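Local coordinates for protein aldehyde dehydrogenase (Burkholderia cenocepacia, PDB 4O6R) that is thought to act as an aldehyde dehydrogenase, oxidising aldehydes with NAD(P)+, and binds adenosine monophosphate in a nucleotide pocket of its Rossmann-like domain, at residues A[90-95]-A[100-105]; A[293-298]-A[303-308]; A[219-222]-A[228-231]. All coordinates share one frame; numbering follows the deposited sequence.

Contact 1: A[90-95]-A[100-105]; sequences LAQLES and HPIRDS
A chi1 of -68° turns the OG of S95 anti to its own carbonyl carbon, while a chi1 of 57° sets the OG of S105 between its backbone N and carbonyl carbon; the two hydroxyls meet with S95 OG 2.7 Å from S105 OG. The setting is a tight helix-to-helix junction: helix 87-98 ends, the chain turns, and P101 takes the N-cap position of helix 102-123. S95 OG donates to H100 O at 2.8 Å, coming from above the carbonyl plane, 36° out of it. S105 OG also lies 3.0 Å from A91 O, so its one proton has two possible takers, the carbonyl and the S95 hydroxyl. A91 O already receives S95 N along its own helix. The chain of buried hydroxyls thus ties the turn to both helices. Flanking polar groups are held by other parts of the fold: E94 by S188 and L160, H100 ND1 by D109; R103 reaches the carbonyl of H493 of a second subunit. I102 supplies the apolar side, its CD1 3.8 Å from A91 CB. Q92, its NE2 bonded to E88, lies across that same methyl, with NE2 3.5 Å from I102 CD1.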
loop_
_atom_site.group_PDB
_atom_site.type_symbol
_atom_site.label_atom_id
_atom_site.label_comp_id
_atom_site.label_asym_id
_atom_site.label_seq_id
_atom_site.Cartn_x
_atom_site.Cartn_y
_atom_site.Cartn_z
ATOM N N LEU A 90 -13.453 -22.408 27.630
ATOM C CA LEU A 90 -13.819 -21.047 27.270
ATOM C C LEU A 90 -15.269 -20.982 26.773
ATOM O O LEU A 90 -16.002 -20.079 27.126
ATOM C CB LEU A 90 -12.883 -20.446 26.211
ATOM C CG LEU A 90 -11.542 -19.900 26.698
ATOM C CD1 LEU A 90 -10.627 -19.574 25.559
ATOM C CD2 LEU A 90 -11.734 -18.649 27.525
ATOM N N ALA A 91 -15.654 -21.960 25.966
ATOM C CA ALA A 91 -16.998 -22.028 25.439
ATOM C C ALA A 91 -18.021 -22.189 26.577
ATOM O O ALA A 91 -19.048 -21.507 26.589
ATOM C CB ALA A 91 -17.121 -23.173 24.447
ATOM N N GLN A 92 -17.745 -23.118 27.491
ATOM C CA GLN A 92 -18.599 -23.310 28.646
ATOM C C GLN A 92 -18.741 -22.025 29.460
ATOM O O GLN A 92 -19.852 -21.675 29.862
ATOM C CB GLN A 92 -18.083 -24.443 29.533
ATOM C CG GLN A 92 -18.224 -25.826 28.922
ATOM C CD GLN A 92 -19.667 -26.329 28.910
ATOM O OE1 GLN A 92 -20.469 -25.966 29.764
ATOM N NE2 GLN A 92 -19.976 -27.217 27.974
ATOM N N LEU A 93 -17.636 -21.329 29.710
ATOM C CA LEU A 93 -17.669 -20.117 30.546
ATOM C C LEU A 93 -18.452 -19.002 29.856
ATOM O O LEU A 93 -19.329 -18.353 30.462
ATOM C CB LEU A 93 -16.254 -19.650 30.895
ATOM C CG LEU A 93 -16.118 -18.439 31.817
ATOM C CD1 LEU A 93 -16.762 -18.712 33.153
ATOM C CD2 LEU A 93 -14.645 -18.104 32.040
ATOM N N GLU A 94 -18.178 -18.816 28.570
ATOM C CA GLU A 94 -18.899 -17.818 27.763
ATOM C C GLU A 94 -20.412 -18.093 27.747
ATOM O O GLU A 94 -21.209 -17.181 27.994
ATOM C CB GLU A 94 -18.319 -17.751 26.324
ATOM C CG GLU A 94 -18.881 -16.639 25.429
ATOM C CD GLU A 94 -18.396 -15.233 25.770
ATOM O OE1 GLU A 94 -17.987 -14.969 26.918
ATOM O OE2 GLU A 94 -18.468 -14.339 24.882
ATOM N N SER A 95 -20.808 -19.345 27.496
ATOM C CA SER A 95 -22.228 -19.736 27.520
ATOM C C SER A 95 -22.895 -19.515 28.876
ATOM O O SER A 95 -24.037 -19.090 28.937
ATOM C CB SER A 95 -22.435 -21.196 27.078
ATOM O OG SER A 95 -22.131 -21.336 25.688
ATOM N N HIS A 100 -25.313 -17.533 25.388
ATOM C CA HIS A 100 -25.135 -18.061 24.047
ATOM C C HIS A 100 -25.225 -19.569 24.117
ATOM O O HIS A 100 -24.615 -20.154 25.007
ATOM C CB HIS A 100 -23.771 -17.735 23.501
ATOM C CG HIS A 100 -23.496 -16.270 23.349
ATOM N ND1 HIS A 100 -22.316 -15.795 22.816
ATOM C CD2 HIS A 100 -24.208 -15.181 23.715
ATOM C CE1 HIS A 100 -22.319 -14.476 22.841
ATOM N NE2 HIS A 100 -23.466 -14.074 23.367
ATOM N N PRO A 101 -25.968 -20.204 23.196
ATOM C CA PRO A 101 -25.946 -21.673 23.145
ATOM C C PRO A 101 -24.510 -22.216 23.074
ATOM O O PRO A 101 -23.668 -21.694 22.344
ATOM C CB PRO A 101 -26.707 -21.984 21.856
ATOM C CG PRO A 101 -27.690 -20.839 21.733
ATOM C CD PRO A 101 -26.970 -19.639 22.270
ATOM N N ILE A 102 -24.233 -23.270 23.822
ATOM C CA ILE A 102 -22.915 -23.909 23.810
ATOM C C ILE A 102 -22.477 -24.280 22.400
ATOM O O ILE A 102 -21.313 -24.203 22.067
ATOM C CB ILE A 102 -22.891 -25.127 24.780
ATOM C CG1 ILE A 102 -21.484 -25.735 24.927
ATOM C CG2 ILE A 102 -23.891 -26.182 24.348
ATOM C CD1 ILE A 102 -20.419 -24.822 25.523
ATOM N N ARG A 103 -23.414 -24.642 21.535
ATOM C CA ARG A 103 -23.014 -24.935 20.180
ATOM C C ARG A 103 -22.405 -23.696 19.465
ATOM O O ARG A 103 -21.495 -23.858 18.656
ATOM C CB ARG A 103 -24.166 -25.565 19.400
ATOM C CG ARG A 103 -25.254 -24.602 18.988
ATOM C CD ARG A 103 -26.304 -25.335 18.189
ATOM N NE ARG A 103 -26.945 -24.424 17.268
ATOM C CZ ARG A 103 -27.615 -24.778 16.178
ATOM N NH1 ARG A 103 -27.826 -26.067 15.890
ATOM N NH2 ARG A 103 -28.137 -23.823 15.400
ATOM N N ASP A 104 -22.892 -22.497 19.800
ATOM C CA ASP A 104 -22.419 -21.235 19.203
ATOM C C ASP A 104 -21.093 -20.787 19.838
ATOM O O ASP A 104 -20.188 -20.281 19.147
ATOM C CB ASP A 104 -23.406 -20.069 19.425
ATOM C CG ASP A 104 -24.682 -20.166 18.602
ATOM O OD1 ASP A 104 -24.754 -20.912 17.607
ATOM O OD2 ASP A 104 -25.645 -19.427 18.979
ATOM N N SER A 105 -20.959 -20.948 21.150
ATOM C CA SER A 105 -19.701 -20.575 21.768
ATOM C C SER A 105 -18.590 -21.517 21.298
ATOM O O SER A 105 -17.485 -21.076 21.109
ATOM C CB SER A 105 -19.786 -20.477 23.284
ATOM O OG SER A 105 -20.226 -21.680 23.826
#

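Contact 2: A[293-298]-A[303-308]; sequences SRLVLH and DAFLER
L297 reaches across from strand 294-298 to F305 and L306 of helix 302-315, one of the helices that cover the seven-stranded, largely parallel sheet of the presumed catalytic domain of an aldehyde dehydrogenase. Its CB sets out toward the helix. Chi1 of -59° places CG anti to the carbonyl carbon, and there the side chain forks. CD1 goes mainly to L306, 3.8 Å from its CG and 3.9 Å from its CD2, the two side chains passing each other at a slant. CD2 sits over the middle of the F305 ring, 3.9 Å from the centroid and only 9° off the ring normal, a CH-pi contact between a methyl and an aromatic face. One leucine fork therefore engages two consecutive helix residues. The short axes of strand and helix come within 9.0 Å and point in largely opposed senses, 134° apart. L297 also packs on V398 and V264 of the flanking strands, and F305 on I274 and A277 of helix 270-282, so strand 294-298, its neighbouring strands and the two helices share apolar packing here. Two residues earlier on the strand, L295 and F305 extend toward each other, with L295 CD2 3.6 Å from F305 CE1, oblique to the ring.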
loop_
_atom_site.group_PDB
_atom_site.type_symbol
_atom_site.label_atom_id
_atom_site.label_comp_id
_atom_site.label_asym_id
_atom_site.label_seq_id
_atom_site.Cartn_x
_atom_site.Cartn_y
_atom_site.Cartn_z
ATOM N N SER A 293 -32.083 -6.855 11.122
ATOM C CA SER A 293 -33.328 -6.583 11.871
ATOM C C SER A 293 -34.481 -6.015 11.042
ATOM O O SER A 293 -35.611 -5.884 11.567
ATOM C CB SER A 293 -33.059 -5.651 13.058
ATOM O OG SER A 293 -32.353 -4.470 12.650
ATOM N N ARG A 294 -34.204 -5.653 9.803
ATOM C CA ARG A 294 -35.233 -5.266 8.871
ATOM C C ARG A 294 -35.180 -6.164 7.676
ATOM O O ARG A 294 -34.219 -6.122 6.908
ATOM C CB ARG A 294 -35.074 -3.805 8.413
ATOM C CG ARG A 294 -35.239 -2.821 9.558
ATOM C CD ARG A 294 -35.173 -1.363 9.078
ATOM N NE ARG A 294 -33.826 -1.021 8.625
ATOM C CZ ARG A 294 -33.541 -0.266 7.553
ATOM N NH1 ARG A 294 -34.503 0.321 6.830
ATOM N NH2 ARG A 294 -32.267 -0.082 7.216
ATOM N N LEU A 295 -36.235 -6.958 7.488
ATOM C CA LEU A 295 -36.304 -7.859 6.369
ATOM C C LEU A 295 -37.161 -7.171 5.348
ATOM O O LEU A 295 -38.323 -6.858 5.616
ATOM C CB LEU A 295 -36.868 -9.190 6.834
ATOM C CG LEU A 295 -37.000 -10.284 5.812
ATOM C CD1 LEU A 295 -35.632 -10.737 5.367
ATOM C CD2 LEU A 295 -37.811 -11.421 6.395
ATOM N N VAL A 296 -36.557 -6.839 4.216
ATOM C CA VAL A 296 -37.144 -5.967 3.233
ATOM C C VAL A 296 -37.412 -6.835 1.999
ATOM O O VAL A 296 -36.474 -7.197 1.277
ATOM C CB VAL A 296 -36.207 -4.788 2.882
ATOM C CG1 VAL A 296 -36.866 -3.894 1.840
ATOM C CG2 VAL A 296 -35.848 -3.983 4.122
ATOM N N LEU A 297 -38.676 -7.194 1.770
ATOM C CA LEU A 297 -39.017 -8.264 0.827
ATOM C C LEU A 297 -39.755 -7.740 -0.390
ATOM O O LEU A 297 -40.695 -6.960 -0.257
ATOM C CB LEU A 297 -39.940 -9.278 1.500
ATOM C CG LEU A 297 -39.378 -9.959 2.741
ATOM C CD1 LEU A 297 -40.457 -10.832 3.343
ATOM C CD2 LEU A 297 -38.155 -10.809 2.400
ATOM N N HIS A 298 -39.340 -8.186 -1.571
ATOM C CA HIS A 298 -40.027 -7.817 -2.783
ATOM C C HIS A 298 -41.455 -8.374 -2.729
ATOM O O HIS A 298 -41.668 -9.520 -2.353
ATOM C CB HIS A 298 -39.319 -8.358 -4.021
ATOM C CG HIS A 298 -39.829 -7.763 -5.291
ATOM N ND1 HIS A 298 -40.965 -8.223 -5.909
ATOM C CD2 HIS A 298 -39.422 -6.695 -6.006
ATOM C CE1 HIS A 298 -41.223 -7.490 -6.979
ATOM N NE2 HIS A 298 -40.292 -6.560 -7.068
ATOM N N ASP A 303 -44.929 -13.106 0.484
ATOM C CA ASP A 303 -45.797 -14.059 1.143
ATOM C C ASP A 303 -45.192 -15.453 1.155
ATOM O O ASP A 303 -45.184 -16.110 2.192
ATOM C CB ASP A 303 -47.211 -14.035 0.531
ATOM C CG ASP A 303 -47.884 -12.651 0.695
ATOM O OD1 ASP A 303 -48.029 -12.190 1.827
ATOM O OD2 ASP A 303 -48.202 -11.969 -0.315
ATOM N N ALA A 304 -44.624 -15.863 0.028
ATOM C CA ALA A 304 -43.933 -17.136 -0.089
ATOM C C ALA A 304 -42.765 -17.259 0.911
ATOM O O ALA A 304 -42.680 -18.242 1.669
ATOM C CB ALA A 304 -43.415 -17.309 -1.506
ATOM N N PHE A 305 -41.915 -16.243 0.923
ATOM C CA PHE A 305 -40.799 -16.161 1.836
ATOM C C PHE A 305 -41.260 -16.259 3.298
ATOM O O PHE A 305 -40.736 -17.056 4.076
ATOM C CB PHE A 305 -40.090 -14.847 1.626
ATOM C CG PHE A 305 -38.773 -14.745 2.357
ATOM C CD1 PHE A 305 -38.741 -14.527 3.726
ATOM C CD2 PHE A 305 -37.574 -14.853 1.663
ATOM C CE1 PHE A 305 -37.537 -14.435 4.403
ATOM C CE2 PHE A 305 -36.379 -14.769 2.338
ATOM C CZ PHE A 305 -36.353 -14.551 3.696
ATOM N N LEU A 306 -42.259 -15.456 3.652
ATOM C CA LEU A 306 -42.705 -15.404 5.029
ATOM C C LEU A 306 -43.306 -16.714 5.491
ATOM O O LEU A 306 -43.085 -17.112 6.614
ATOM C CB LEU A 306 -43.676 -14.253 5.238
ATOM C CG LEU A 306 -43.042 -12.857 5.162
ATOM C CD1 LEU A 306 -44.114 -11.788 5.100
ATOM C CD2 LEU A 306 -42.101 -12.618 6.353
ATOM N N GLU A 307 -44.054 -17.404 4.639
ATOM C CA GLU A 307 -44.633 -18.656 5.077
ATOM C C GLU A 307 -43.544 -19.639 5.496
ATOM O O GLU A 307 -43.667 -20.331 6.534
ATOM C CB GLU A 307 -45.533 -19.256 4.004
ATOM C CG GLU A 307 -46.316 -20.453 4.490
ATOM C CD GLU A 307 -47.247 -21.001 3.428
ATOM O OE1 GLU A 307 -47.159 -20.539 2.262
ATOM O OE2 GLU A 307 -48.047 -21.908 3.753
ATOM N N ARG A 308 -42.473 -19.703 4.711
ATOM C CA ARG A 308 -41.377 -20.592 5.041
ATOM C C ARG A 308 -40.525 -20.062 6.220
ATOM O O ARG A 308 -40.133 -20.810 7.093
ATOM C CB ARG A 308 -40.507 -20.828 3.799
ATOM C CG ARG A 308 -41.242 -21.678 2.766
ATOM C CD ARG A 308 -40.646 -21.523 1.396
ATOM N NE ARG A 308 -39.334 -22.161 1.330
ATOM C CZ ARG A 308 -38.564 -22.192 0.248
ATOM N NH1 ARG A 308 -38.916 -21.563 -0.862
ATOM N NH2 ARG A 308 -37.406 -22.797 0.304
#

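Contact 3: A[219-222]-A[228-231]; sequences RLAE and KIAF. With AMP (adenosine monophosphate), chain E.
L220 and A221, near the end of helix 213-222, receive the side chain of I229 from strand 228-232. Helix and strand belong to a beta-alpha-beta crossover of the Rossmann-like domain: from strand 206-208 the chain passes through this helix to a strand lying beyond 176-180 and 138-153, parallel to them. L220 comes first, its CG 4.0 Å from I229 CD1, the two side chains crossing at an angle; it also lies close to K180, which bonds to the AMP. At A221 the same methyl meets the main chain, I229 CD1 being 4.0 Å from A221 CA, and A221 CB is 4.3 Å from I229 CG1. In I229, chi1 of -176° sets CG1 anti to the backbone N, and chi2 of 72° then directs CD1 to the helix. A221 O is taken by K250 NZ, and A221 packs on A244 of helix 235-245. Two residues along the strand, F231 turns its ring edge to the nucleotide: CE1 lies 3.0 Å from AMP O4', near the ring plane, and CZ 3.5 Å from AMP O1P. The helix-strand interface is thus held by apolar packing, whereas at the ligand the weakly positive C-H edge of F231 faces ribose and phosphate oxygens, an arrangement that probably favours the nucleotide electrostatically without a conventional hydrogen bond.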
loop_
_atom_site.group_PDB
_atom_site.type_symbol
_atom_site.label_atom_id
_atom_site.label_comp_id
_atom_site.label_asym_id
_atom_site.label_seq_id
_atom_site.Cartn_x
_atom_site.Cartn_y
_atom_site.Cartn_z
ATOM N N ARG A 219 -14.202 7.239 33.833
ATOM C CA ARG A 219 -12.847 7.643 34.165
ATOM C C ARG A 219 -11.885 7.285 33.022
ATOM O O ARG A 219 -11.019 8.086 32.659
ATOM C CB ARG A 219 -12.371 7.017 35.481
ATOM C CG ARG A 219 -10.948 7.380 35.876
ATOM C CD ARG A 219 -10.686 8.884 35.889
ATOM N NE ARG A 219 -9.314 9.164 36.287
ATOM C CZ ARG A 219 -8.685 10.313 36.100
ATOM N NH1 ARG A 219 -9.293 11.342 35.530
ATOM N NH2 ARG A 219 -7.421 10.434 36.482
ATOM N N LEU A 220 -12.028 6.073 32.485
ATOM C CA LEU A 220 -11.193 5.628 31.355
ATOM C C LEU A 220 -11.286 6.624 30.167
ATOM O O LEU A 220 -10.269 7.042 29.612
ATOM C CB LEU A 220 -11.609 4.211 30.905
ATOM C CG LEU A 220 -10.697 3.521 29.878
ATOM C CD1 LEU A 220 -9.220 3.558 30.291
ATOM C CD2 LEU A 220 -11.136 2.068 29.698
ATOM N N ALA A 221 -12.505 7.002 29.794
ATOM C CA ALA A 221 -12.724 7.952 28.688
ATOM C C ALA A 221 -12.138 9.331 28.984
ATOM O O ALA A 221 -11.668 9.996 28.065
ATOM C CB ALA A 221 -14.205 8.059 28.358
ATOM N N GLU A 222 -12.181 9.767 30.253
ATOM C CA GLU A 222 -11.650 11.082 30.652
ATOM C C GLU A 222 -10.167 11.097 30.940
ATOM O O GLU A 222 -9.589 12.153 31.074
ATOM C CB GLU A 222 -12.346 11.592 31.909
ATOM C CG GLU A 222 -13.796 11.931 31.686
ATOM C CD GLU A 222 -14.579 12.230 32.959
ATOM O OE1 GLU A 222 -14.037 12.097 34.081
ATOM O OE2 GLU A 222 -15.779 12.538 32.814
ATOM N N LYS A 228 -6.110 7.186 23.284
ATOM C CA LYS A 228 -7.251 6.826 22.438
ATOM C C LYS A 228 -8.262 6.056 23.253
ATOM O O LYS A 228 -7.889 5.247 24.119
ATOM C CB LYS A 228 -6.807 5.986 21.238
ATOM C CG LYS A 228 -7.944 5.568 20.315
ATOM C CD LYS A 228 -7.471 4.796 19.094
ATOM C CE LYS A 228 -8.685 4.177 18.420
ATOM N NZ LYS A 228 -8.370 3.312 17.266
ATOM N N ILE A 229 -9.535 6.317 22.985
ATOM C CA ILE A 229 -10.600 5.564 23.591
ATOM C C ILE A 229 -11.425 4.946 22.473
ATOM O O ILE A 229 -11.739 5.634 21.485
ATOM C CB ILE A 229 -11.476 6.440 24.501
ATOM C CG1 ILE A 229 -12.562 5.633 25.221
ATOM C CG2 ILE A 229 -12.106 7.593 23.729
ATOM C CD1 ILE A 229 -12.036 4.738 26.323
ATOM N N ALA A 230 -11.722 3.653 22.632
ATOM C CA ALA A 230 -12.524 2.918 21.674
ATOM C C ALA A 230 -13.762 2.393 22.381
ATOM O O ALA A 230 -13.654 1.760 23.454
ATOM C CB ALA A 230 -11.724 1.791 21.068
ATOM N N PHE A 231 -14.932 2.684 21.810
ATOM C CA PHE A 231 -16.185 2.363 22.443
ATOM C C PHE A 231 -17.177 1.750 21.459
ATOM O O PHE A 231 -17.344 2.219 20.306
ATOM C CB PHE A 231 -16.799 3.626 23.084
ATOM C CG PHE A 231 -18.207 3.416 23.582
ATOM C CD1 PHE A 231 -18.435 2.866 24.814
ATOM C CD2 PHE A 231 -19.300 3.747 22.786
ATOM C CE1 PHE A 231 -19.730 2.650 25.272
ATOM C CE2 PHE A 231 -20.597 3.533 23.218
ATOM C CZ PHE A 231 -20.807 2.970 24.461
HETATM P P AMP E . -24.015 1.101 26.620
HETATM O O1P AMP E . -23.865 1.520 25.198
HETATM O O2P AMP E . -24.193 2.309 27.566
HETATM O O3P AMP E . -25.008 -0.062 26.797
HETATM O "O5'" AMP E . -22.602 0.417 27.130
HETATM C "C5'" AMP E . -21.633 -0.412 26.431
HETATM C "C4'" AMP E . -20.340 -0.428 27.301
HETATM O "O4'" AMP E . -20.056 0.922 27.718
HETATM C "C3'" AMP E . -20.370 -1.232 28.608
HETATM O "O3'" AMP E . -19.123 -1.926 28.932
HETATM C "C2'" AMP E . -20.743 -0.158 29.646
HETATM O "O2'" AMP E . -20.438 -0.456 31.027
HETATM C "C1'" AMP E . -20.017 1.084 29.135
HETATM N N9 AMP E . -20.585 2.405 29.575
HETATM C C8 AMP E . -21.851 2.680 30.010
HETATM N N7 AMP E . -21.973 4.003 30.356
HETATM C C5 AMP E . -20.777 4.617 30.136
HETATM C C6 AMP E . -20.194 5.986 30.259
HETATM N N6 AMP E . -20.911 7.025 30.707
HETATM N N1 AMP E . -18.912 6.210 29.915
HETATM C C2 AMP E . -18.159 5.194 29.468
HETATM N N3 AMP E . -18.609 3.925 29.341
HETATM C C4 AMP E . -19.874 3.558 29.637
#

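Along the chain the order is contact 1, contact 3, contact 2, each closing before the next opens. Contacts 1 and 2 have centres about 30 Å apart, contacts 1 and 3 about 29 Å, and contacts 2 and 3, on opposite sides of the chain's centre, about 41 Å; none touches another. Contact 1 joins helix 87-98 to the turn and first residues of helix 102-123. Contacts 3 and 2 each set a helix on a strand, but in different sheets: 228-232 lies in the mixed sheet that carries the AMP pocket, 294-298 in the seven-stranded one. This is consistent with the separate nucleotide-binding and catalytic domains of aldehyde dehydrogenases, which also have an oligomerisation region.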